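Local coordinates for SusD superfamily protein (Bacteroides thetaiotaomicron, PDB 3MCX), which is of unknown function but, as a zinc-binding outer-membrane member of the SusD family, probably takes part in binding glycans at the cell surface, at residues 22-27 with 119-124; 100-105 with 123-128. One frame throughout, in Å; residues are numbered along the deposited sequence.

Interaction 1 (22-27 with 119-124); sequences DDAQIA and NRIKSE
Gln-25 lays the end of its side chain over Ile-121 and meets Arg-120 with the same oxygen: OE1 rests 3.6 Å from Ile-121 CG1 and accepts a nearly straight hydrogen bond from Arg-120 NH2 at 2.8 Å. The two side chains cross at about a right angle, yet the amide and guanidinium planes are only 23° apart, and OE1 sits at the guanidinium edge, where a second, weak bond from NH1 also reaches it. Gln-25 gets there with CG anti to its own nitrogen (chi1 -176°); its two methylenes let the amide span the gap between the helices. Its NE2 gives a hydrogen to water 1, which donates to Glu-124 OE1. Arg-120 NH1 meets Glu-124 OE2 at 2.8 Å in a salt bridge, coming from above the carboxylate plane, while Glu-117 OE1 pairs with Arg-120 NH2. A leucine in place of Arg-120 would probably leave the buried Glu-124 without its charged mate and Gln-25 OE1 without its donor. Ala-24, small enough for a helix interface, offers CB to Ile-121 CD1 at 4.2 Å. This is buried packing of nearly parallel helices, 21-36 and 115-140 (16° between the segment axes), away from the zinc sites. Its chemistry implies a buried arginine whose charge two glutamates probably offset, tempering also the nearby Arg-191, with the neutral amide linking it to helix 21-36.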
loop_
_atom_site.group_PDB
_atom_site.type_symbol
_atom_site.label_atom_id
_atom_site.label_comp_id
_atom_site.label_asym_id
_atom_site.label_seq_id
_atom_site.Cartn_x
_atom_site.Cartn_y
_atom_site.Cartn_z
ATOM N N ASP A 22 -24.838 -16.123 -8.614
ATOM C CA ASP A 22 -24.780 -15.493 -7.288
ATOM C C ASP A 22 -23.750 -16.186 -6.399
ATOM O O ASP A 22 -23.056 -15.509 -5.661
ATOM C CB ASP A 22 -26.137 -15.410 -6.576
ATOM C CG ASP A 22 -26.098 -14.464 -5.363
ATOM O OD1 ASP A 22 -25.750 -13.274 -5.537
ATOM O OD2 ASP A 22 -26.383 -14.912 -4.235
ATOM N N ASP A 23 -23.643 -17.515 -6.483
ATOM C CA ASP A 23 -22.588 -18.240 -5.752
ATOM C C ASP A 23 -21.189 -17.767 -6.158
ATOM O O ASP A 23 -20.310 -17.614 -5.327
ATOM C CB ASP A 23 -22.688 -19.751 -5.998
ATOM C CG ASP A 23 -23.955 -20.384 -5.410
ATOM O OD1 ASP A 23 -24.528 -19.846 -4.423
ATOM O OD2 ASP A 23 -24.372 -21.431 -5.957
ATOM N N ALA A 24 -20.981 -17.527 -7.449
ATOM C CA ALA A 24 -19.710 -16.978 -7.906
ATOM C C ALA A 24 -19.419 -15.584 -7.334
ATOM O O ALA A 24 -18.309 -15.284 -6.925
ATOM C CB ALA A 24 -19.691 -16.936 -9.426
ATOM N N GLN A 25 -20.447 -14.735 -7.320
ATOM C CA GLN A 25 -20.303 -13.421 -6.706
ATOM C C GLN A 25 -19.975 -13.507 -5.202
ATOM O O GLN A 25 -19.171 -12.747 -4.699
ATOM C CB GLN A 25 -21.545 -12.559 -6.890
ATOM C CG GLN A 25 -21.398 -11.143 -6.331
ATOM C CD GLN A 25 -20.333 -10.342 -7.038
ATOM O OE1 GLN A 25 -20.348 -10.276 -8.275
ATOM N NE2 GLN A 25 -19.468 -9.705 -6.311
ATOM N N ILE A 26 -20.661 -14.409 -4.507
ATOM C CA ILE A 26 -20.384 -14.640 -3.083
ATOM C C ILE A 26 -18.927 -15.082 -2.877
ATOM O O ILE A 26 -18.244 -14.574 -1.986
ATOM C CB ILE A 26 -21.358 -15.659 -2.474
ATOM C CG1 ILE A 26 -22.755 -15.046 -2.385
ATOM C CG2 ILE A 26 -20.852 -16.116 -1.084
ATOM C CD1 ILE A 26 -23.840 -16.033 -1.985
ATOM N N ALA A 27 -18.422 -15.978 -3.736
ATOM C CA ALA A 27 -17.006 -16.331 -3.682
ATOM C C ALA A 27 -16.087 -15.131 -3.861
ATOM O O ALA A 27 -15.133 -14.977 -3.129
ATOM C CB ALA A 27 -16.650 -17.451 -4.723
ATOM N N ASN A 119 -17.681 -12.766 -16.808
ATOM C CA ASN A 119 -16.429 -12.162 -17.192
ATOM C C ASN A 119 -15.995 -11.034 -16.264
ATOM O O ASN A 119 -14.812 -10.844 -15.993
ATOM C CB ASN A 119 -16.514 -11.654 -18.615
ATOM C CG ASN A 119 -15.174 -11.507 -19.226
ATOM O OD1 ASN A 119 -14.365 -12.429 -19.161
ATOM N ND2 ASN A 119 -14.911 -10.351 -19.822
ATOM N N ARG A 120 -16.967 -10.299 -15.728
ATOM C CA ARG A 120 -16.639 -9.260 -14.759
ATOM C C ARG A 120 -16.059 -9.860 -13.478
ATOM O O ARG A 120 -15.043 -9.424 -12.962
ATOM C CB ARG A 120 -17.911 -8.449 -14.416
ATOM C CG ARG A 120 -17.640 -7.400 -13.368
ATOM C CD ARG A 120 -18.868 -6.693 -12.820
ATOM N NE ARG A 120 -19.857 -7.623 -12.282
ATOM C CZ ARG A 120 -19.803 -8.211 -11.085
ATOM N NH1 ARG A 120 -18.776 -8.020 -10.259
ATOM N NH2 ARG A 120 -20.798 -9.040 -10.733
ATOM N N ILE A 121 -16.741 -10.889 -12.971
ATOM C CA ILE A 121 -16.266 -11.584 -11.777
ATOM C C ILE A 121 -14.871 -12.158 -12.013
ATOM O O ILE A 121 -13.997 -12.000 -11.202
ATOM C CB ILE A 121 -17.240 -12.673 -11.356
ATOM C CG1 ILE A 121 -18.539 -12.019 -10.867
ATOM C CG2 ILE A 121 -16.626 -13.592 -10.277
ATOM C CD1 ILE A 121 -19.702 -12.981 -10.732
ATOM N N LYS A 122 -14.682 -12.782 -13.178
ATOM C CA LYS A 122 -13.347 -13.311 -13.526
ATOM C C LYS A 122 -12.292 -12.209 -13.567
ATOM O O LYS A 122 -11.173 -12.379 -13.067
ATOM C CB LYS A 122 -13.432 -13.986 -14.878
ATOM C CG LYS A 122 -12.124 -14.557 -15.426
ATOM C CD LYS A 122 -12.339 -15.094 -16.833
ATOM C CE LYS A 122 -11.046 -15.418 -17.495
ATOM N NZ LYS A 122 -11.294 -15.773 -18.923
ATOM N N SER A 123 -12.653 -11.082 -14.162
ATOM C CA SER A 123 -11.720 -9.977 -14.289
ATOM C C SER A 123 -11.323 -9.362 -12.953
ATOM O O SER A 123 -10.161 -9.031 -12.718
ATOM C CB SER A 123 -12.305 -8.901 -15.188
ATOM O OG SER A 123 -12.434 -9.412 -16.506
ATOM N N GLU A 124 -12.299 -9.174 -12.067
ATOM C CA GLU A 124 -11.989 -8.730 -10.724
ATOM C C GLU A 124 -11.081 -9.711 -9.967
ATOM O O GLU A 124 -10.136 -9.304 -9.295
ATOM C CB GLU A 124 -13.287 -8.467 -9.956
ATOM C CG GLU A 124 -14.071 -7.276 -10.523
ATOM C CD GLU A 124 -15.339 -6.958 -9.763
ATOM O OE1 GLU A 124 -15.320 -7.067 -8.517
ATOM O OE2 GLU A 124 -16.335 -6.584 -10.416
HETATM O O HOH W 1 -17.790 -7.460 -7.333
#

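Interaction 2 (100-105 with 123-128); sequences NLIQKI and SEALVM
Ala-125 meets Ile-102 and Leu-101 with its single methyl, and it is the first residue of 123-128 to touch 100-105. Its CB lies 3.8 Å from Ile-102 CG1 and 4.2 Å from Leu-101 CD2, so one small group receives two larger side chains from the facing helix. Alanine suits the place because its side chain ends at CB: Ile-102 CA and Ala-125 CA lie only 6.9 Å apart. The axes of the two segments are 9.6 Å apart at closest approach. Ile-102 in turn has CG1 beside its backbone nitrogen and anti to the carbonyl carbon (chi1 -65°), the branch that carries CD1 past the alanine and on to the next residue.

That residue, Leu-126, points its CB obliquely to the facing helix, but its branched end swings nearer. CD2 packs 3.8 Å from Ile-102 CD1, methyl against methyl, with the two side chains crossing at about a right angle. Leucine is long enough to make up for the indirect start. The contact is carried wholly by van der Waals packing: the meeting surface is aliphatic, buried at Leu-101, Ile-102 and Ala-125, with Leu-126 nearer the edge of the core.

The two helices run roughly antiparallel, 150° between their directions, as successive members of a helical hairpin. Helix 21-36 packs beside them through Leu-28 and Ile-31, which touch Leu-101, while helix 172-186 covers helix 115-140 at Leu-126 and Val-127.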
loop_
_atom_site.group_PDB
_atom_site.type_symbol
_atom_site.label_atom_id
_atom_site.label_comp_id
_atom_site.label_asym_id
_atom_site.label_seq_id
_atom_site.Cartn_x
_atom_site.Cartn_y
_atom_site.Cartn_z
ATOM N N ASN A 100 -9.137 -20.791 -7.856
ATOM C CA ASN A 100 -10.291 -21.664 -7.807
ATOM C C ASN A 100 -11.531 -21.061 -8.510
ATOM O O ASN A 100 -12.213 -21.724 -9.260
ATOM C CB ASN A 100 -10.625 -22.015 -6.351
ATOM C CG ASN A 100 -9.562 -22.926 -5.711
ATOM O OD1 ASN A 100 -8.671 -23.459 -6.400
ATOM N ND2 ASN A 100 -9.650 -23.099 -4.386
ATOM N N LEU A 101 -11.737 -19.762 -8.264
ATOM C CA LEU A 101 -12.875 -19.063 -8.853
ATOM C C LEU A 101 -12.716 -18.920 -10.373
ATOM O O LEU A 101 -13.641 -19.208 -11.102
ATOM C CB LEU A 101 -13.050 -17.689 -8.173
ATOM C CG LEU A 101 -14.201 -16.808 -8.692
ATOM C CD1 LEU A 101 -15.546 -17.496 -8.673
ATOM C CD2 LEU A 101 -14.218 -15.518 -7.875
ATOM N N ILE A 102 -11.540 -18.452 -10.795
ATOM C CA ILE A 102 -11.269 -18.333 -12.223
ATOM C C ILE A 102 -11.422 -19.667 -12.933
ATOM O O ILE A 102 -12.083 -19.776 -13.966
ATOM C CB ILE A 102 -9.881 -17.723 -12.498
ATOM C CG1 ILE A 102 -9.821 -16.257 -11.999
ATOM C CG2 ILE A 102 -9.544 -17.838 -14.000
ATOM C CD1 ILE A 102 -8.432 -15.670 -11.782
ATOM N N GLN A 103 -10.874 -20.728 -12.345
ATOM C CA GLN A 103 -11.007 -22.043 -12.939
ATOM C C GLN A 103 -12.463 -22.546 -13.007
ATOM O O GLN A 103 -12.880 -23.140 -13.974
ATOM C CB GLN A 103 -10.122 -23.079 -12.241
ATOM C CG GLN A 103 -10.234 -24.511 -12.828
ATOM C CD GLN A 103 -9.875 -24.666 -14.325
ATOM O OE1 GLN A 103 -9.082 -23.839 -14.851
ATOM N NE2 GLN A 103 -10.417 -25.695 -14.975
ATOM N N LYS A 104 -13.231 -22.297 -11.932
ATOM C CA LYS A 104 -14.636 -22.667 -11.929
ATOM C C LYS A 104 -15.392 -21.967 -13.071
ATOM O O LYS A 104 -16.185 -22.577 -13.763
ATOM C CB LYS A 104 -15.263 -22.339 -10.554
ATOM C CG LYS A 104 -16.656 -22.843 -10.332
ATOM C CD LYS A 104 -16.721 -24.379 -10.370
ATOM C CE LYS A 104 -18.159 -24.896 -10.162
ATOM N NZ LYS A 104 -18.311 -26.333 -10.508
ATOM N N ILE A 105 -15.132 -20.672 -13.228
ATOM C CA ILE A 105 -15.757 -19.916 -14.352
ATOM C C ILE A 105 -15.345 -20.501 -15.725
ATOM O O ILE A 105 -16.156 -20.735 -16.571
ATOM C CB ILE A 105 -15.451 -18.394 -14.245
ATOM C CG1 ILE A 105 -16.116 -17.769 -12.993
ATOM C CG2 ILE A 105 -15.887 -17.667 -15.547
ATOM C CD1 ILE A 105 -15.622 -16.383 -12.675
ATOM N N SER A 123 -12.653 -11.082 -14.162
ATOM C CA SER A 123 -11.720 -9.977 -14.289
ATOM C C SER A 123 -11.323 -9.362 -12.953
ATOM O O SER A 123 -10.161 -9.031 -12.718
ATOM C CB SER A 123 -12.305 -8.901 -15.188
ATOM O OG SER A 123 -12.434 -9.412 -16.506
ATOM N N GLU A 124 -12.299 -9.174 -12.067
ATOM C CA GLU A 124 -11.989 -8.730 -10.724
ATOM C C GLU A 124 -11.081 -9.711 -9.967
ATOM O O GLU A 124 -10.136 -9.304 -9.295
ATOM C CB GLU A 124 -13.287 -8.467 -9.956
ATOM C CG GLU A 124 -14.071 -7.276 -10.523
ATOM C CD GLU A 124 -15.339 -6.958 -9.763
ATOM O OE1 GLU A 124 -15.320 -7.067 -8.517
ATOM O OE2 GLU A 124 -16.335 -6.584 -10.416
ATOM N N ALA A 125 -11.369 -11.005 -10.101
ATOM C CA ALA A 125 -10.490 -12.026 -9.523
ATOM C C ALA A 125 -9.054 -11.923 -10.088
ATOM O O ALA A 125 -8.089 -12.091 -9.362
ATOM C CB ALA A 125 -11.074 -13.431 -9.773
ATOM N N LEU A 126 -8.937 -11.682 -11.387
ATOM C CA LEU A 126 -7.637 -11.534 -12.035
ATOM C C LEU A 126 -6.874 -10.362 -11.489
ATOM O O LEU A 126 -5.677 -10.473 -11.205
ATOM C CB LEU A 126 -7.785 -11.410 -13.570
ATOM C CG LEU A 126 -7.922 -12.715 -14.378
ATOM C CD1 LEU A 126 -8.358 -12.395 -15.819
ATOM C CD2 LEU A 126 -6.583 -13.539 -14.321
ATOM N N VAL A 127 -7.548 -9.234 -11.285
ATOM C CA VAL A 127 -6.867 -8.071 -10.718
ATOM C C VAL A 127 -6.413 -8.383 -9.288
ATOM O O VAL A 127 -5.287 -8.084 -8.896
ATOM C CB VAL A 127 -7.681 -6.749 -10.744
ATOM C CG1 VAL A 127 -6.808 -5.603 -10.176
ATOM C CG2 VAL A 127 -8.095 -6.394 -12.118
HETATM N N MSE A 128 -7.285 -9.022 -8.507
HETATM C CA MSE A 128 -6.891 -9.409 -7.159
HETATM C C MSE A 128 -5.728 -10.400 -7.165
HETATM O O MSE A 128 -4.864 -10.342 -6.302
HETATM C CB MSE A 128 -8.081 -9.972 -6.399
HETATM C CG MSE A 128 -7.794 -10.284 -4.955
HETATM SE SE MSE A 128 -7.130 -8.796 -3.883
HETATM C CE MSE A 128 -8.022 -7.307 -4.789
#

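How the interactions relate
The centres of the two interactions lie about 7 Å apart, and both use helix 115-140, whose residues Ser-123 and Glu-124 belong to both. Along the chain helix 21-36 comes first, then helix 81-106, and last the shared helix, which runs nearly parallel to the first at interaction 1 and roughly antiparallel to the second at interaction 2. The contacts are continuous: Ile-121 CG2 packs 3.9 Å from Leu-101 CD2 and also meets Ile-105, while the Ala-24 carbonyl lies near Leu-101. Three helices thus share one apolar core in this SusD-family protein, whose regular structure is mostly helix, with the polar group of interaction 1 beside it, away from the zinc sites.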